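Local coordinates for protein probable molybdenum cofactor guanylyltransferase (Aquifex aeolicus, PDB 2E8B) that probably transfers GMP from GTP to molybdenum-bound molybdopterin, forming the molybdopterin guanine dinucleotide cofactor, at residues 47-52 with 108-113; 84-89 with 156-161; 129-134 with 172-177. All blocks are in the same frame, centred on the assembly; numbering follows the deposited sequence.

Interaction 1: 47-52 with 108-113; sequences YETAKS and PLMKKE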
# COMPACT_ATOMS: atom_id res chain seq x y z
N TYR A 47 7.92 -6.08 -1.14
CA TYR A 47 8.40 -6.05 0.24
C TYR A 47 9.88 -5.69 0.30
O TYR A 47 10.29 -4.84 1.10
CB TYR A 47 8.17 -7.42 0.89
CG TYR A 47 8.75 -7.52 2.28
CD1 TYR A 47 8.32 -6.69 3.31
CD2 TYR A 47 9.75 -8.45 2.56
CE1 TYR A 47 8.87 -6.77 4.58
CE2 TYR A 47 10.31 -8.55 3.83
CZ TYR A 47 9.86 -7.70 4.83
OH TYR A 47 10.40 -7.80 6.10
N GLU A 48 10.67 -6.32 -0.55
CA GLU A 48 12.10 -6.04 -0.58
C GLU A 48 12.35 -4.60 -1.02
O GLU A 48 13.22 -3.93 -0.48
CB GLU A 48 12.81 -7.03 -1.51
CG GLU A 48 12.60 -8.47 -1.07
CD GLU A 48 13.49 -9.45 -1.81
OE1 GLU A 48 13.42 -9.51 -3.06
OE2 GLU A 48 14.26 -10.17 -1.14
N THR A 49 11.57 -4.12 -1.98
CA THR A 49 11.71 -2.74 -2.44
C THR A 49 11.43 -1.80 -1.27
O THR A 49 12.17 -0.84 -1.04
CB THR A 49 10.73 -2.44 -3.58
OG1 THR A 49 11.07 -3.23 -4.72
CG2 THR A 49 10.79 -0.96 -3.95
N ALA A 50 10.37 -2.07 -0.52
CA ALA A 50 10.02 -1.24 0.62
C ALA A 50 11.14 -1.23 1.66
O ALA A 50 11.51 -0.18 2.18
CB ALA A 50 8.73 -1.75 1.25
N LYS A 51 11.69 -2.41 1.95
CA LYS A 51 12.76 -2.50 2.94
C LYS A 51 14.00 -1.72 2.53
O LYS A 51 14.80 -1.35 3.39
CB LYS A 51 13.13 -3.96 3.19
CG LYS A 51 12.23 -4.67 4.19
CD LYS A 51 12.70 -4.56 5.65
CE LYS A 51 12.66 -3.13 6.21
NZ LYS A 51 13.94 -2.39 6.01
N SER A 52 14.17 -1.47 1.24
CA SER A 52 15.34 -0.72 0.77
C SER A 52 15.16 0.77 1.03
O SER A 52 16.12 1.54 0.97
CB SER A 52 15.59 -0.96 -0.72
OG SER A 52 14.65 -0.31 -1.56
N PRO A 108 4.02 -5.59 -9.63
CA PRO A 108 5.18 -6.31 -10.16
C PRO A 108 6.37 -5.51 -10.67
O PRO A 108 7.48 -6.03 -10.75
CB PRO A 108 4.56 -7.18 -11.25
CG PRO A 108 3.48 -6.31 -11.79
CD PRO A 108 2.86 -5.74 -10.52
N LEU A 109 6.15 -4.24 -11.01
CA LEU A 109 7.23 -3.41 -11.53
C LEU A 109 7.66 -2.25 -10.63
O LEU A 109 8.45 -1.40 -11.05
CB LEU A 109 6.82 -2.87 -12.91
CG LEU A 109 6.64 -3.98 -13.95
CD1 LEU A 109 6.02 -3.41 -15.21
CD2 LEU A 109 7.98 -4.63 -14.24
N MET A 110 7.17 -2.23 -9.40
CA MET A 110 7.53 -1.16 -8.47
C MET A 110 9.03 -1.03 -8.28
O MET A 110 9.76 -2.03 -8.23
CB MET A 110 6.85 -1.37 -7.11
CG MET A 110 7.10 -0.27 -6.07
SD MET A 110 6.63 1.43 -6.58
CE MET A 110 4.90 1.21 -7.00
N LYS A 111 9.50 0.21 -8.22
CA LYS A 111 10.91 0.51 -8.02
C LYS A 111 11.01 1.52 -6.89
O LYS A 111 10.11 2.32 -6.67
CB LYS A 111 11.52 1.11 -9.28
CG LYS A 111 11.93 0.10 -10.33
CD LYS A 111 12.94 0.69 -11.30
CE LYS A 111 13.55 -0.39 -12.18
NZ LYS A 111 14.65 0.13 -13.04
N LYS A 112 12.13 1.47 -6.17
CA LYS A 112 12.33 2.38 -5.06
C LYS A 112 12.23 3.84 -5.47
O LYS A 112 11.72 4.66 -4.70
CB LYS A 112 13.69 2.11 -4.42
CG LYS A 112 14.87 2.40 -5.34
CD LYS A 112 16.18 1.99 -4.70
CE LYS A 112 16.39 2.70 -3.38
NZ LYS A 112 17.73 2.40 -2.79
N GLU A 113 12.70 4.18 -6.66
CA GLU A 113 12.65 5.58 -7.10
C GLU A 113 11.23 6.13 -7.11
O GLU A 113 11.01 7.31 -6.84
CB GLU A 113 13.26 5.74 -8.50
CG GLU A 113 14.74 5.43 -8.56
CD GLU A 113 15.03 4.03 -9.06
OE1 GLU A 113 14.44 3.07 -8.52
OE2 GLU A 113 15.86 3.89 -9.99
O HOH W 1 8.90 -3.87 -6.16

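Interaction 2: 84-89 with 156-161; sequences SIIGLY and GDYRIW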
# COMPACT_ATOMS: atom_id res chain seq x y z
N SER A 84 -10.02 -2.89 0.34
CA SER A 84 -8.80 -2.11 0.48
C SER A 84 -8.86 -1.12 1.63
O SER A 84 -7.87 -0.89 2.32
CB SER A 84 -8.49 -1.38 -0.83
OG SER A 84 -8.25 -2.31 -1.86
N ILE A 85 -10.04 -0.53 1.84
CA ILE A 85 -10.18 0.45 2.91
C ILE A 85 -9.96 -0.18 4.28
O ILE A 85 -9.53 0.48 5.22
CB ILE A 85 -11.57 1.16 2.85
CG1 ILE A 85 -11.57 2.38 3.76
CG2 ILE A 85 -12.67 0.20 3.25
CD1 ILE A 85 -12.82 3.24 3.66
N ILE A 86 -10.25 -1.48 4.38
CA ILE A 86 -10.05 -2.19 5.64
C ILE A 86 -8.56 -2.44 5.87
O ILE A 86 -8.09 -2.44 7.01
CB ILE A 86 -10.84 -3.52 5.65
CG1 ILE A 86 -12.34 -3.21 5.73
CG2 ILE A 86 -10.39 -4.40 6.82
CD1 ILE A 86 -13.24 -4.43 5.75
N GLY A 87 -7.81 -2.65 4.79
CA GLY A 87 -6.38 -2.85 4.93
C GLY A 87 -5.75 -1.53 5.36
O GLY A 87 -4.80 -1.50 6.15
N LEU A 88 -6.27 -0.44 4.82
CA LEU A 88 -5.79 0.90 5.13
C LEU A 88 -6.06 1.20 6.60
O LEU A 88 -5.20 1.70 7.32
CB LEU A 88 -6.51 1.93 4.25
CG LEU A 88 -6.07 3.40 4.37
CD1 LEU A 88 -4.60 3.52 4.00
CD2 LEU A 88 -6.92 4.27 3.45
N TYR A 89 -7.27 0.88 7.06
CA TYR A 89 -7.65 1.09 8.45
C TYR A 89 -6.69 0.31 9.35
O TYR A 89 -6.17 0.85 10.33
CB TYR A 89 -9.08 0.60 8.67
CG TYR A 89 -9.47 0.43 10.13
CD1 TYR A 89 -9.73 1.53 10.93
CD2 TYR A 89 -9.54 -0.84 10.70
CE1 TYR A 89 -10.06 1.38 12.27
CE2 TYR A 89 -9.87 -1.01 12.05
CZ TYR A 89 -10.13 0.11 12.82
OH TYR A 89 -10.44 -0.04 14.15
N GLY A 156 -20.62 1.98 6.40
CA GLY A 156 -20.73 1.10 5.26
C GLY A 156 -20.18 1.55 3.92
O GLY A 156 -20.32 0.82 2.93
N ASP A 157 -19.56 2.72 3.87
CA ASP A 157 -18.99 3.23 2.62
C ASP A 157 -17.53 2.82 2.57
O ASP A 157 -16.68 3.43 3.22
CB ASP A 157 -19.12 4.76 2.57
CG ASP A 157 -18.81 5.33 1.19
OD1 ASP A 157 -18.27 4.60 0.32
OD2 ASP A 157 -19.10 6.53 0.98
N TYR A 158 -17.23 1.79 1.79
CA TYR A 158 -15.88 1.27 1.66
C TYR A 158 -15.08 1.90 0.53
O TYR A 158 -13.94 1.50 0.27
CB TYR A 158 -15.92 -0.25 1.43
CG TYR A 158 -16.36 -1.07 2.63
CD1 TYR A 158 -17.01 -0.50 3.72
CD2 TYR A 158 -16.13 -2.45 2.65
CE1 TYR A 158 -17.43 -1.28 4.80
CE2 TYR A 158 -16.55 -3.24 3.71
CZ TYR A 158 -17.19 -2.64 4.78
OH TYR A 158 -17.62 -3.43 5.83
N ARG A 159 -15.66 2.87 -0.16
CA ARG A 159 -14.96 3.50 -1.27
C ARG A 159 -13.81 4.39 -0.81
O ARG A 159 -14.03 5.36 -0.08
CB ARG A 159 -15.93 4.34 -2.10
CG ARG A 159 -17.08 3.56 -2.68
CD ARG A 159 -18.07 4.51 -3.33
NE ARG A 159 -18.69 5.38 -2.34
CZ ARG A 159 -19.41 6.46 -2.63
NH1 ARG A 159 -19.59 6.80 -3.90
NH2 ARG A 159 -19.96 7.18 -1.66
N ILE A 160 -12.59 4.07 -1.21
CA ILE A 160 -11.46 4.91 -0.83
C ILE A 160 -11.54 6.22 -1.61
O ILE A 160 -11.05 7.25 -1.15
CB ILE A 160 -10.11 4.21 -1.10
CG1 ILE A 160 -9.98 2.99 -0.17
CG2 ILE A 160 -8.95 5.16 -0.83
CD1 ILE A 160 -8.71 2.17 -0.39
N TRP A 161 -12.17 6.18 -2.78
CA TRP A 161 -12.34 7.40 -3.57
C TRP A 161 -13.17 8.40 -2.78
O TRP A 161 -12.87 9.58 -2.74
CB TRP A 161 -13.05 7.13 -4.90
CG TRP A 161 -12.21 6.52 -5.97
CD1 TRP A 161 -10.85 6.37 -5.97
CD2 TRP A 161 -12.67 6.00 -7.22
NE1 TRP A 161 -10.44 5.78 -7.14
CE2 TRP A 161 -11.53 5.54 -7.93
CE3 TRP A 161 -13.93 5.87 -7.81
CZ2 TRP A 161 -11.63 4.97 -9.20
CZ3 TRP A 161 -14.02 5.30 -9.08
CH2 TRP A 161 -12.88 4.85 -9.76
O HOH W 2 -12.24 -0.54 -0.09

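Interaction 3: 129-134 with 172-177; sequences AKTEKL and VEIPEE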
# COMPACT_ATOMS: atom_id res chain seq x y z
N ALA A 129 0.14 8.44 -5.56
CA ALA A 129 0.66 8.42 -6.92
C ALA A 129 -0.45 8.55 -7.96
O ALA A 129 -1.52 7.98 -7.80
CB ALA A 129 1.44 7.13 -7.15
N LYS A 130 -0.17 9.30 -9.02
CA LYS A 130 -1.13 9.50 -10.08
C LYS A 130 -0.52 9.37 -11.47
O LYS A 130 0.39 10.11 -11.84
CB LYS A 130 -1.78 10.89 -9.94
CG LYS A 130 -2.76 11.27 -11.05
CD LYS A 130 -3.99 10.38 -11.05
CE LYS A 130 -4.96 10.77 -12.15
NZ LYS A 130 -5.48 12.16 -11.99
N THR A 131 -1.02 8.39 -12.22
CA THR A 131 -0.60 8.18 -13.60
C THR A 131 -1.91 8.45 -14.31
O THR A 131 -2.54 9.48 -14.05
CB THR A 131 -0.16 6.72 -13.87
OG1 THR A 131 -1.25 5.84 -13.57
CG2 THR A 131 1.04 6.36 -13.03
N GLU A 132 -2.34 7.55 -15.19
CA GLU A 132 -3.62 7.72 -15.85
C GLU A 132 -4.66 7.39 -14.79
O GLU A 132 -5.78 7.89 -14.82
CB GLU A 132 -3.76 6.75 -17.03
CG GLU A 132 -2.86 7.08 -18.20
CD GLU A 132 -3.22 8.40 -18.84
OE1 GLU A 132 -4.40 8.56 -19.23
OE2 GLU A 132 -2.34 9.28 -18.94
N LYS A 133 -4.25 6.55 -13.85
CA LYS A 133 -5.10 6.10 -12.76
C LYS A 133 -4.64 6.67 -11.42
O LYS A 133 -3.46 6.99 -11.24
CB LYS A 133 -5.05 4.57 -12.67
CG LYS A 133 -5.56 3.98 -11.36
CD LYS A 133 -5.44 2.47 -11.35
CE LYS A 133 -5.93 1.91 -10.02
NZ LYS A 133 -6.02 0.43 -10.05
N LEU A 134 -5.58 6.82 -10.49
CA LEU A 134 -5.23 7.31 -9.16
C LEU A 134 -4.85 6.08 -8.35
O LEU A 134 -5.67 5.19 -8.13
CB LEU A 134 -6.43 8.00 -8.51
CG LEU A 134 -6.17 8.55 -7.11
CD1 LEU A 134 -5.16 9.70 -7.19
CD2 LEU A 134 -7.47 9.03 -6.47
N VAL A 172 0.40 13.04 -6.76
CA VAL A 172 1.81 13.17 -7.09
C VAL A 172 1.89 12.64 -8.51
O VAL A 172 1.77 11.44 -8.74
CB VAL A 172 2.70 12.32 -6.15
CG1 VAL A 172 4.16 12.45 -6.57
CG2 VAL A 172 2.54 12.78 -4.72
N GLU A 173 2.01 13.55 -9.47
CA GLU A 173 2.09 13.16 -10.88
C GLU A 173 3.38 12.38 -11.08
O GLU A 173 4.47 12.92 -10.93
CB GLU A 173 2.09 14.40 -11.78
CG GLU A 173 2.10 14.07 -13.26
CD GLU A 173 2.19 15.31 -14.13
OE1 GLU A 173 1.29 16.16 -14.04
OE2 GLU A 173 3.17 15.44 -14.90
N ILE A 174 3.25 11.10 -11.41
CA ILE A 174 4.42 10.26 -11.61
C ILE A 174 5.14 10.59 -12.90
O ILE A 174 4.52 10.67 -13.96
CB ILE A 174 4.03 8.77 -11.60
CG1 ILE A 174 3.44 8.40 -10.24
CG2 ILE A 174 5.24 7.90 -11.92
CD1 ILE A 174 4.36 8.69 -9.06
N PRO A 175 6.46 10.81 -12.81
CA PRO A 175 7.27 11.12 -13.99
C PRO A 175 7.08 10.05 -15.05
O PRO A 175 6.95 8.86 -14.73
CB PRO A 175 8.69 11.15 -13.45
CG PRO A 175 8.50 11.68 -12.06
CD PRO A 175 7.27 10.91 -11.58
N GLU A 176 7.06 10.47 -16.31
CA GLU A 176 6.87 9.56 -17.43
C GLU A 176 7.65 8.25 -17.34
O GLU A 176 7.08 7.17 -17.54
CB GLU A 176 7.22 10.28 -18.74
CG GLU A 176 7.32 9.38 -19.97
CD GLU A 176 6.06 8.59 -20.24
OE1 GLU A 176 4.98 8.97 -19.75
OE2 GLU A 176 6.14 7.57 -20.97
N GLU A 177 8.93 8.32 -17.02
CA GLU A 177 9.74 7.12 -16.96
C GLU A 177 9.51 6.20 -15.76
O GLU A 177 10.14 5.16 -15.65
CB GLU A 177 11.23 7.48 -17.09
CG GLU A 177 11.56 8.04 -18.47
CD GLU A 177 13.03 7.98 -18.81
OE1 GLU A 177 13.66 6.94 -18.54
OE2 GLU A 177 13.56 8.98 -19.35
O HOH W 3 1.92 10.38 -14.57

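Interaction 1: 47-52 with 108-113
Thr49, on the last turn of helix 32-51, packs against the start of helix 112-120, a helix-end to helix-start contact on the surface of the GT-A type alpha/beta domain. Its methyl CG2 does the touching, lying 3.6 Å from Lys112 N, next to the N-cap residue Lys111. A chi1 of -65° keeps OG1 beside the backbone N and turns CG2 to the neighbouring segment. The hydroxyl meanwhile bonds back to Arg45 O, one turn earlier. A water lies between two oxygens, 2.7 Å from Thr49 OG1 and 2.9 Å from Met110 O, within hydrogen-bonding distance of both. The buried Met110 starts toward Thr49, but its sulfur end turns elsewhere.

Three residues on, Ser52 folds its hydroxyl back onto the helix end, OG donating to Thr49 O at 2.6 Å. Since Ser52 N also bonds to Thr49 O, two donors grip this carbonyl. The aliphatic part of Lys112 passes alongside the serine oxygen, with CB 3.9 Å from Ser52 OG. An alanine here is likely to leave Thr49 O with one donor fewer and a gap beside the lysine chain. Bent at chi3 (-58°), Lys112 brings NZ to the hydroxyl of Thr5, and that same OG1 is hydrogen-bonded to Ser52 O.

Interaction 2: 84-89 with 156-161
Ile85 and Ile160 make the apolar heart of this contact, where the first turn of helix 84-94 meets the loop leading into helix 160-167. This helix-to-loop packing of the GT-A type domain lies beside the predicted GTP site, for Ile86 also touches Asp77, a predicted GTP-binding residue. Ile85 sets CB 3.9 Å from Ile160 CG1, while its CG2 branch rests 3.8 Å from Tyr158 CB. Its CG1 branch, placed anti to the backbone N by a chi1 of -167°, extends CD1 along the loop backbone toward the carbonyl of Asp157. Ile160 CD1 lies 3.6 Å from Ser84 CB, close to the backbone N of Ile85. Ile86 adds a looser touch, CD1 lying 4.1 Å from Tyr158 CE2 at an oblique approach to the ring; the phenol oxygen bonds to Glu81.

Polar joining of the two segments is left to one water. It accepts from Ile85 N at 2.9 Å and donates to Tyr158 O at 2.7 Å, so a first-turn amide is satisfied through solvent by the loop carbonyl.

The loop has its own ionic brace. Arg159 grips Asp157 side-on, NE to OD1 at 2.8 Å and NH2 to OD2, with the carboxylate carbon at the guanidinium edge. Arg159 N reaches OD1 from the opposite face, completing an Asx turn, and Arg152 is a second cationic partner of OD2. These charged groups pair within the loop and with helix 146-154, so across the interface the contact is chiefly apolar, with one water link.

Interaction 3: 129-134 with 172-177
Lys130 pairs with Val172 and Ile174 through its backbone, joining strand 126-130 to strand 170-173 in parallel at the margin of the domain's mixed sheet. The lysine backbone is held between these two residues of the partner segment: Lys130 N donates to Val172 O at 2.9 Å, and Ile174 N donates to Lys130 O at 3.1 Å. The second bond is nearly straight (174°). In the first, bent to 144°, the donor stands above the carbonyl plane.

Ala129 and Val172 put their side chains on one face of the sheet, Lys130 and Glu173 theirs on the other. Beyond the last paired residues, Ile174 takes over the apolar packing. Its CG1 branch, anti to the carbonyl carbon at a chi1 of -62°, carries CD1 to within 3.8 Å of Ala129 CB. The Thr131 side chain lies side by side with that of Ile174, both pointing the same way, and CG2 is 4.1 Å from Ile174 CB. Leu182 touches both of these side chains from a later loop. Near the end of the pair a water sits 2.7 Å from Ile174 O and within reach of Lys130 O.

Further out, a tight turn reverses the chain into strand 134-135, which pairs antiparallel with strand 126-130 on its other edge. Thr131 N donates to Lys133 O at 3.0 Å, and an ST turn formed by the threonine hydroxyl, whose position is less certain, fits the same reversal. On the Val172 side, Tyr117 of helix 112-120 packs against the valine. On the other face the Lys130 chain, bent at chi2 and chi4, carries NZ outward from the sheet to a salt bridge with Glu171 OE2.

In the fold
From the N terminus, helix 32-51 opens interaction 1, which closes a long loop when the chain returns at 108-113, just after strand 99-104. Within that loop helix 84-94 opens interaction 2, completed only at 156-161, so the two contacts cross; they lie on opposite sides of the chain's centre, 24 Å apart between centres. Strand 126-130 starts interaction 3 after interaction 1 has closed, placing these two in series, joined by helix 112-120. Interaction 3 closes at 172-177, beyond interaction 2, and crosses it. Together they tie helix 32-51 to the start of helix 112-120, helix 84-94 to the loop entering helix 160-167, and strand 170-173 to the sheet margin.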